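Local coordinates for endoglycosidase (Bacteroides thetaiotaomicron, PDB 6Q64), which probably hydrolyses O-glycosyl bonds in complex N-glycans, as a TIM-barrel glycoside hydrolase of family 18, at residues Ser259-Ser262 against Ser263-Lys267; Leu273-Trp276 against Glu277-Ile281; Ala351-Phe354 against Gly355-Tyr359. The protein carries 1 engineered substitution. One frame throughout, in Å; residues are numbered along the deposited sequence.

Contact 1 (Ser259-Ser262 against Ser263-Lys267); sequences SSTS and SVIYK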
loop_
_atom_site.group_PDB
_atom_site.type_symbol
_atom_site.label_atom_id
_atom_site.label_comp_id
_atom_site.label_asym_id
_atom_site.label_seq_id
_atom_site.Cartn_x
_atom_site.Cartn_y
_atom_site.Cartn_z
ATOM N N SER A 259 4.744 -13.975 -15.689
ATOM C CA SER A 259 3.811 -14.794 -16.495
ATOM C C SER A 259 3.577 -16.188 -15.901
ATOM O O SER A 259 2.902 -16.987 -16.605
ATOM C CB SER A 259 4.290 -14.838 -17.935
ATOM O OG SER A 259 5.029 -16.010 -18.254
ATOM N N SER A 260 4.102 -16.485 -14.692
ATOM C CA SER A 260 4.097 -17.832 -14.022
ATOM C C SER A 260 4.150 -17.709 -12.498
ATOM O O SER A 260 4.800 -16.783 -11.987
ATOM C CB SER A 260 5.236 -18.696 -14.476
ATOM O OG SER A 260 6.462 -18.285 -13.880
ATOM N N THR A 261 3.491 -18.626 -11.792
ATOM C CA THR A 261 3.474 -18.644 -10.308
ATOM C C THR A 261 4.916 -18.609 -9.828
ATOM O O THR A 261 5.277 -17.765 -8.997
ATOM C CB THR A 261 2.804 -19.881 -9.699
ATOM O OG1 THR A 261 1.444 -19.996 -10.131
ATOM C CG2 THR A 261 2.811 -19.826 -8.189
ATOM N N SER A 262 5.738 -19.483 -10.381
ATOM C CA SER A 262 7.061 -19.722 -9.768
ATOM C C SER A 262 7.972 -18.530 -10.089
ATOM O O SER A 262 8.744 -18.144 -9.208
ATOM C CB SER A 262 7.578 -21.111 -10.074
ATOM O OG SER A 262 8.423 -21.093 -11.188
ATOM N N SER A 263 7.743 -17.815 -11.184
ATOM C CA SER A 263 8.468 -16.544 -11.470
ATOM C C SER A 263 8.050 -15.441 -10.490
ATOM O O SER A 263 8.855 -14.512 -10.267
ATOM C CB SER A 263 8.337 -16.096 -12.899
ATOM O OG SER A 263 7.018 -15.661 -13.189
ATOM N N VAL A 264 6.887 -15.555 -9.855
ATOM C CA VAL A 264 6.430 -14.537 -8.860
ATOM C C VAL A 264 7.072 -14.852 -7.513
ATOM O O VAL A 264 7.591 -13.932 -6.880
ATOM C CB VAL A 264 4.896 -14.499 -8.744
ATOM C CG1 VAL A 264 4.404 -13.464 -7.741
ATOM C CG2 VAL A 264 4.280 -14.246 -10.097
ATOM N N ILE A 265 7.026 -16.123 -7.114
ATOM C CA ILE A 265 7.717 -16.647 -5.903
ATOM C C ILE A 265 9.198 -16.269 -5.978
ATOM O O ILE A 265 9.711 -15.737 -4.969
ATOM C CB ILE A 265 7.496 -18.153 -5.735
ATOM C CG1 ILE A 265 6.003 -18.494 -5.832
ATOM C CG2 ILE A 265 8.119 -18.613 -4.424
ATOM C CD1 ILE A 265 5.590 -19.830 -5.297
ATOM N N TYR A 266 9.849 -16.419 -7.134
ATOM C CA TYR A 266 11.301 -16.110 -7.219
ATOM C C TYR A 266 11.519 -14.647 -6.848
ATOM O O TYR A 266 12.522 -14.312 -6.204
ATOM C CB TYR A 266 11.909 -16.438 -8.575
ATOM C CG TYR A 266 13.323 -15.943 -8.700
ATOM C CD1 TYR A 266 13.567 -14.603 -8.960
ATOM C CD2 TYR A 266 14.408 -16.785 -8.552
ATOM C CE1 TYR A 266 14.850 -14.102 -9.097
ATOM C CE2 TYR A 266 15.703 -16.306 -8.698
ATOM C CZ TYR A 266 15.927 -14.959 -8.965
ATOM O OH TYR A 266 17.189 -14.440 -9.078
ATOM N N LYS A 267 10.587 -13.795 -7.240
ATOM C CA LYS A 267 10.702 -12.329 -7.062
ATOM C C LYS A 267 10.590 -11.962 -5.580
ATOM O O LYS A 267 11.269 -10.991 -5.187
ATOM C CB LYS A 267 9.621 -11.601 -7.859
ATOM C CG LYS A 267 9.485 -10.128 -7.502
ATOM C CD LYS A 267 8.624 -9.367 -8.484
ATOM C CE LYS A 267 9.210 -8.038 -8.881
ATOM N NZ LYS A 267 8.857 -7.717 -10.274
#

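Contact 2 (Leu273-Trp276 against Glu277-Ile281); sequences LDDW and ERKTI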
loop_
_atom_site.group_PDB
_atom_site.type_symbol
_atom_site.label_atom_id
_atom_site.label_comp_id
_atom_site.label_asym_id
_atom_site.label_seq_id
_atom_site.Cartn_x
_atom_site.Cartn_y
_atom_site.Cartn_z
ATOM N N LEU A 273 14.277 -11.134 4.900
ATOM C CA LEU A 273 13.227 -10.200 5.377
ATOM C C LEU A 273 12.416 -10.882 6.463
ATOM O O LEU A 273 11.948 -11.988 6.192
ATOM C CB LEU A 273 12.276 -9.820 4.245
ATOM C CG LEU A 273 12.869 -9.109 3.040
ATOM C CD1 LEU A 273 11.788 -8.917 1.992
ATOM C CD2 LEU A 273 13.478 -7.771 3.428
ATOM N N ASP A 274 12.208 -10.200 7.590
ATOM C CA ASP A 274 11.439 -10.760 8.722
ATOM C C ASP A 274 10.075 -11.130 8.148
ATOM O O ASP A 274 9.505 -10.320 7.412
ATOM C CB ASP A 274 11.400 -9.825 9.932
ATOM C CG ASP A 274 10.728 -10.435 11.160
ATOM O OD1 ASP A 274 11.226 -11.451 11.662
ATOM O OD2 ASP A 274 9.706 -9.895 11.607
ATOM N N ASP A 275 9.654 -12.367 8.365
ATOM C CA ASP A 275 8.251 -12.795 8.184
ATOM C C ASP A 275 7.759 -12.458 6.778
ATOM O O ASP A 275 6.642 -11.971 6.630
ATOM C CB ASP A 275 7.396 -12.096 9.227
ATOM C CG ASP A 275 6.003 -12.676 9.335
ATOM O OD1 ASP A 275 5.776 -13.852 8.858
ATOM O OD2 ASP A 275 5.165 -11.948 9.882
ATOM N N TRP A 276 8.549 -12.749 5.767
ATOM C CA TRP A 276 8.293 -12.215 4.420
ATOM C C TRP A 276 6.979 -12.704 3.789
ATOM O O TRP A 276 6.349 -11.912 3.104
ATOM C CB TRP A 276 9.502 -12.507 3.567
ATOM C CG TRP A 276 9.727 -13.945 3.286
ATOM C CD1 TRP A 276 10.501 -14.812 3.991
ATOM C CD2 TRP A 276 9.235 -14.662 2.158
ATOM N NE1 TRP A 276 10.509 -16.031 3.384
ATOM C CE2 TRP A 276 9.739 -15.978 2.266
ATOM C CE3 TRP A 276 8.380 -14.333 1.105
ATOM C CZ2 TRP A 276 9.447 -16.963 1.331
ATOM C CZ3 TRP A 276 8.100 -15.297 0.164
ATOM C CH2 TRP A 276 8.621 -16.594 0.283
ATOM N N GLU A 277 6.578 -13.946 3.982
ATOM C CA GLU A 277 5.320 -14.500 3.416
ATOM C C GLU A 277 4.124 -13.688 3.880
ATOM O O GLU A 277 3.378 -13.231 3.009
ATOM C CB GLU A 277 5.045 -15.926 3.856
ATOM C CG GLU A 277 6.074 -16.902 3.316
ATOM C CD GLU A 277 7.026 -17.464 4.357
ATOM O OE1 GLU A 277 7.544 -16.659 5.151
ATOM O OE2 GLU A 277 7.232 -18.700 4.349
ATOM N N ARG A 278 3.944 -13.508 5.183
ATOM C CA ARG A 278 2.710 -12.866 5.719
ATOM C C ARG A 278 2.764 -11.339 5.570
ATOM O O ARG A 278 1.701 -10.702 5.613
ATOM C CB ARG A 278 2.439 -13.363 7.137
ATOM C CG ARG A 278 1.977 -14.822 7.163
ATOM C CD ARG A 278 0.689 -15.115 6.388
ATOM N NE ARG A 278 -0.309 -14.163 6.871
ATOM C CZ ARG A 278 -1.222 -13.536 6.142
ATOM N NH1 ARG A 278 -2.034 -12.678 6.732
ATOM N NH2 ARG A 278 -1.338 -13.743 4.844
ATOM N N LYS A 279 3.921 -10.742 5.325
ATOM C CA LYS A 279 3.991 -9.274 5.164
ATOM C C LYS A 279 4.158 -8.887 3.686
ATOM O O LYS A 279 4.256 -7.677 3.380
ATOM C CB LYS A 279 5.145 -8.716 5.982
ATOM C CG LYS A 279 5.067 -8.984 7.469
ATOM C CD LYS A 279 6.364 -8.628 8.191
ATOM C CE LYS A 279 6.825 -7.207 7.999
ATOM N NZ LYS A 279 7.951 -6.908 8.913
ATOM N N THR A 280 4.235 -9.854 2.786
ATOM C CA THR A 280 4.450 -9.527 1.363
ATOM C C THR A 280 3.085 -9.306 0.691
ATOM O O THR A 280 2.131 -10.094 0.905
ATOM C CB THR A 280 5.319 -10.579 0.679
ATOM O OG1 THR A 280 6.626 -10.556 1.258
ATOM C CG2 THR A 280 5.429 -10.291 -0.795
ATOM N N ILE A 281 2.992 -8.242 -0.090
ATOM C CA ILE A 281 1.807 -7.929 -0.932
ATOM C C ILE A 281 2.270 -7.961 -2.385
ATOM O O ILE A 281 3.295 -7.328 -2.682
ATOM C CB ILE A 281 1.174 -6.587 -0.510
ATOM C CG1 ILE A 281 0.291 -6.772 0.724
ATOM C CG2 ILE A 281 0.359 -5.994 -1.629
ATOM C CD1 ILE A 281 0.151 -5.538 1.561
#

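Contact 3 (Ala351-Phe354 against Gly355-Tyr359); sequences ALYF and GNQVY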
loop_
_atom_site.group_PDB
_atom_site.type_symbol
_atom_site.label_atom_id
_atom_site.label_comp_id
_atom_site.label_asym_id
_atom_site.label_seq_id
_atom_site.Cartn_x
_atom_site.Cartn_y
_atom_site.Cartn_z
ATOM N N ALA A 351 -10.843 -11.787 -6.403
ATOM C CA ALA A 351 -9.503 -12.178 -5.922
ATOM C C ALA A 351 -9.592 -12.400 -4.416
ATOM O O ALA A 351 -9.321 -13.523 -3.990
ATOM C CB ALA A 351 -8.483 -11.145 -6.292
ATOM N N LEU A 352 -10.079 -11.426 -3.649
ATOM C CA LEU A 352 -10.157 -11.545 -2.162
ATOM C C LEU A 352 -11.150 -12.622 -1.745
ATOM O O LEU A 352 -10.986 -13.158 -0.659
ATOM C CB LEU A 352 -10.501 -10.189 -1.560
ATOM C CG LEU A 352 -9.454 -9.140 -1.908
ATOM C CD1 LEU A 352 -9.825 -7.775 -1.402
ATOM C CD2 LEU A 352 -8.104 -9.563 -1.338
ATOM N N TYR A 353 -12.112 -12.953 -2.592
ATOM C CA TYR A 353 -13.087 -14.020 -2.301
ATOM C C TYR A 353 -12.359 -15.352 -2.480
ATOM O O TYR A 353 -12.555 -16.299 -1.688
ATOM C CB TYR A 353 -14.324 -13.879 -3.196
ATOM C CG TYR A 353 -15.209 -15.110 -3.207
ATOM C CD1 TYR A 353 -15.949 -15.459 -2.085
ATOM C CD2 TYR A 353 -15.321 -15.906 -4.339
ATOM C CE1 TYR A 353 -16.735 -16.606 -2.067
ATOM C CE2 TYR A 353 -16.103 -17.045 -4.336
ATOM C CZ TYR A 353 -16.791 -17.415 -3.191
ATOM O OH TYR A 353 -17.590 -18.525 -3.209
ATOM N N PHE A 354 -11.529 -15.427 -3.521
ATOM C CA PHE A 354 -10.688 -16.621 -3.828
ATOM C C PHE A 354 -9.657 -16.799 -2.683
ATOM O O PHE A 354 -9.651 -17.829 -2.037
ATOM C CB PHE A 354 -10.141 -16.507 -5.260
ATOM C CG PHE A 354 -11.034 -17.136 -6.301
ATOM C CD1 PHE A 354 -12.380 -16.818 -6.378
ATOM C CD2 PHE A 354 -10.549 -18.063 -7.201
ATOM C CE1 PHE A 354 -13.201 -17.418 -7.325
ATOM C CE2 PHE A 354 -11.375 -18.670 -8.133
ATOM C CZ PHE A 354 -12.698 -18.336 -8.202
ATOM N N GLY A 355 -8.939 -15.745 -2.317
ATOM C CA GLY A 355 -7.900 -15.772 -1.278
ATOM C C GLY A 355 -8.408 -16.113 0.111
ATOM O O GLY A 355 -7.661 -16.773 0.856
ATOM N N ASN A 356 -9.621 -15.693 0.454
ATOM C CA ASN A 356 -10.152 -15.731 1.840
ATOM C C ASN A 356 -11.273 -16.767 1.986
ATOM O O ASN A 356 -11.539 -17.123 3.117
ATOM C CB ASN A 356 -10.582 -14.337 2.271
ATOM C CG ASN A 356 -9.382 -13.442 2.460
ATOM O OD1 ASN A 356 -8.631 -13.643 3.403
ATOM N ND2 ASN A 356 -9.154 -12.498 1.555
ATOM N N GLN A 357 -11.918 -17.257 0.924
ATOM C CA GLN A 357 -12.990 -18.266 1.121
ATOM C C GLN A 357 -12.777 -19.470 0.246
ATOM O O GLN A 357 -12.867 -20.573 0.817
ATOM C CB GLN A 357 -14.381 -17.740 0.823
ATOM C CG GLN A 357 -14.821 -16.814 1.934
ATOM C CD GLN A 357 -16.137 -16.102 1.718
ATOM O OE1 GLN A 357 -17.158 -16.719 1.329
ATOM N NE2 GLN A 357 -16.092 -14.811 2.062
ATOM N N VAL A 358 -12.594 -19.275 -1.058
ATOM C CA VAL A 358 -12.620 -20.433 -1.998
ATOM C C VAL A 358 -11.453 -21.357 -1.616
ATOM O O VAL A 358 -11.673 -22.550 -1.493
ATOM C CB VAL A 358 -12.570 -20.001 -3.477
ATOM C CG1 VAL A 358 -12.596 -21.199 -4.410
ATOM C CG2 VAL A 358 -13.692 -19.031 -3.835
ATOM N N TYR A 359 -10.274 -20.776 -1.386
ATOM C CA TYR A 359 -8.997 -21.455 -1.090
ATOM C C TYR A 359 -8.460 -20.952 0.242
ATOM O O TYR A 359 -7.523 -20.166 0.296
ATOM C CB TYR A 359 -7.976 -21.160 -2.183
ATOM C CG TYR A 359 -8.326 -21.679 -3.545
ATOM C CD1 TYR A 359 -9.080 -20.926 -4.432
ATOM C CD2 TYR A 359 -7.840 -22.892 -3.986
ATOM C CE1 TYR A 359 -9.387 -21.400 -5.705
ATOM C CE2 TYR A 359 -8.154 -23.388 -5.243
ATOM C CZ TYR A 359 -8.934 -22.645 -6.108
ATOM O OH TYR A 359 -9.188 -23.120 -7.352
#

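Contact 1 (Ser259-Ser262 against Ser263-Lys267)
Ser260 and Ser263 meet at the first turn of a helix, where Ser263 OG donates a hydrogen bond of 2.8 Å to Ser260 O, arriving from a direction tilted 24° from the carbonyl plane. The two hydroxyls also come together, Ser260 OG lying 2.8 Å from Ser263 OG. Both OG atoms sit between their own backbone N and carbonyl carbon (chi1 70° for Ser263), which folds the Ser263 hydroxyl back toward the carbonyl of the N-cap residue, Ser260. Ser260 O takes a further, weak bond from Val264 N, and an alanine in place of Ser263 would probably cost Ser260 O its side-chain donor, so that it leaned more on that weak bond. Ser260 occupies the N-cap position of helix 261-268, which follows barrel strand 251-254. One residue on, Thr261 O accepts from two amides: Ile265 N at 3.0 Å, almost straight, and Val264 N at 2.9 Å, from above the carbonyl plane. Thr261 and Ile265 point the same way, with Thr261 CG2 4.0 Å from Ile265 CD1. The other branch, Thr261 OG1, is fixed by Asp315 and the backbone N of Val301, anchoring the start of the helix to a neighbouring loop and helix 311-317.

Contact 2 (Leu273-Trp276 against Glu277-Ile281)
The ammonium group of Lys279, whose CD lies 3.7 Å from Asp274 O, is gripped by three oxygens: Tyr251 OH and the carbonyls of Ser245 and Val248. Tyr251 OH is also hydrogen-bonded to Asp274 O, so one phenol of strand 251-254 ties the Asp274 carbonyl and the Lys279 ammonium together. The Asp274 carboxylate adds an opposite charge nearby, OD2 standing 4.4 Å from Lys279 NZ, too far for a salt bridge but probably still a mild attraction. The aliphatic part of the lysine runs roughly at right angles to Asp275, with Lys279 CD 3.8 Å from Asp275 CB. The backbone of the same residue joins in: Lys279 N donates to Asp275 O at 3.3 Å, closing the turn.

Trp276 and Glu277, sequence neighbours, form a second cluster. The indole CG lies between the backbone N and the carbonyl carbon (chi1 67°), which swings the ring round to meet the glutamate chain. Glu277 CG sits over the six-membered ring, 3.8 Å from its centroid and 4° off the normal, a CH-pi contact. A bend at chi2 then lays the carboxylate over the same indole, the two planes 10° apart, with Glu277 OE1 3.5 Å from Trp276 NE1. Glu277 OE2 is hydrogen-bonded to Ser323 OG, which probably helps to keep the carboxylate flat against the indole. Thr280 OG1 reaches back to Trp276 O, but the modelled separation is too short to trust. A loop and a short, weakly bonded helical turn, about 276-279, run directly into strand 280-285: the alpha-to-beta junction at the seventh strand of a TIM barrel.

Contact 3 (Ala351-Phe354 against Gly355-Tyr359)
The last turns of helix 346-358, which follows the eighth barrel strand, widen into a pi-type turn as Tyr353 and Phe354 bond to Val358 and Tyr359, five residues on. Val358 N donates to Tyr353 O at 3.0 Å, in the carbonyl plane, while Gln357 N reaches the same oxygen at 2.9 Å from above that plane. Tyr359 N repeats the wide step to Phe354 O. One residue before Tyr353, Leu352 O is held by Asn356, whose CG is anti to the carbonyl carbon (chi1 -70°): ND2 donates to Leu352 O at 2.9 Å, on a lone pair and nearly within the amide plane, and reinforces a weak bond from Asn356 N. Asn356 OD1 turns to Val71 N. Around the Phe354 ring, Val358 CG2 makes an off-centre CH-pi contact over one face, 4.1 Å from the centroid. Tyr359 runs alongside, CE1 3.8 Å from Phe354 CD2, with the ring planes inclined at 44°, and its hydroxyl is bonded to Glu304. Gln357 OE1 approaches the edge of the Tyr353 ring. Tyr353 O thus has two amide donors, and Leu352 O a side-chain donor beside its weak backbone bond, so both keep partners where the helix widens.

In the fold
The centre of contact 2 lies about 14 Å from the centre of the chain, those of contacts 1 and 3 about 20 Å; all three are partly buried, but exposed residues take part in contacts 1 and 3 and none in contact 2. Contacts 1 and 2 both follow strand 251-254, contact 2 ending on the start of strand 280-285; Ile268 of helix 261-268 packs on Trp276 and Thr280. Contact 3, on a later helix, shares His70 and Arg326 with contact 2 as neighbours. Hydroxyls dominate at a helix start in contact 1, charged chains and an indole at the start of a strand in contact 2, aromatic and aliphatic groups with a side-chain amide at a helix end in contact 3.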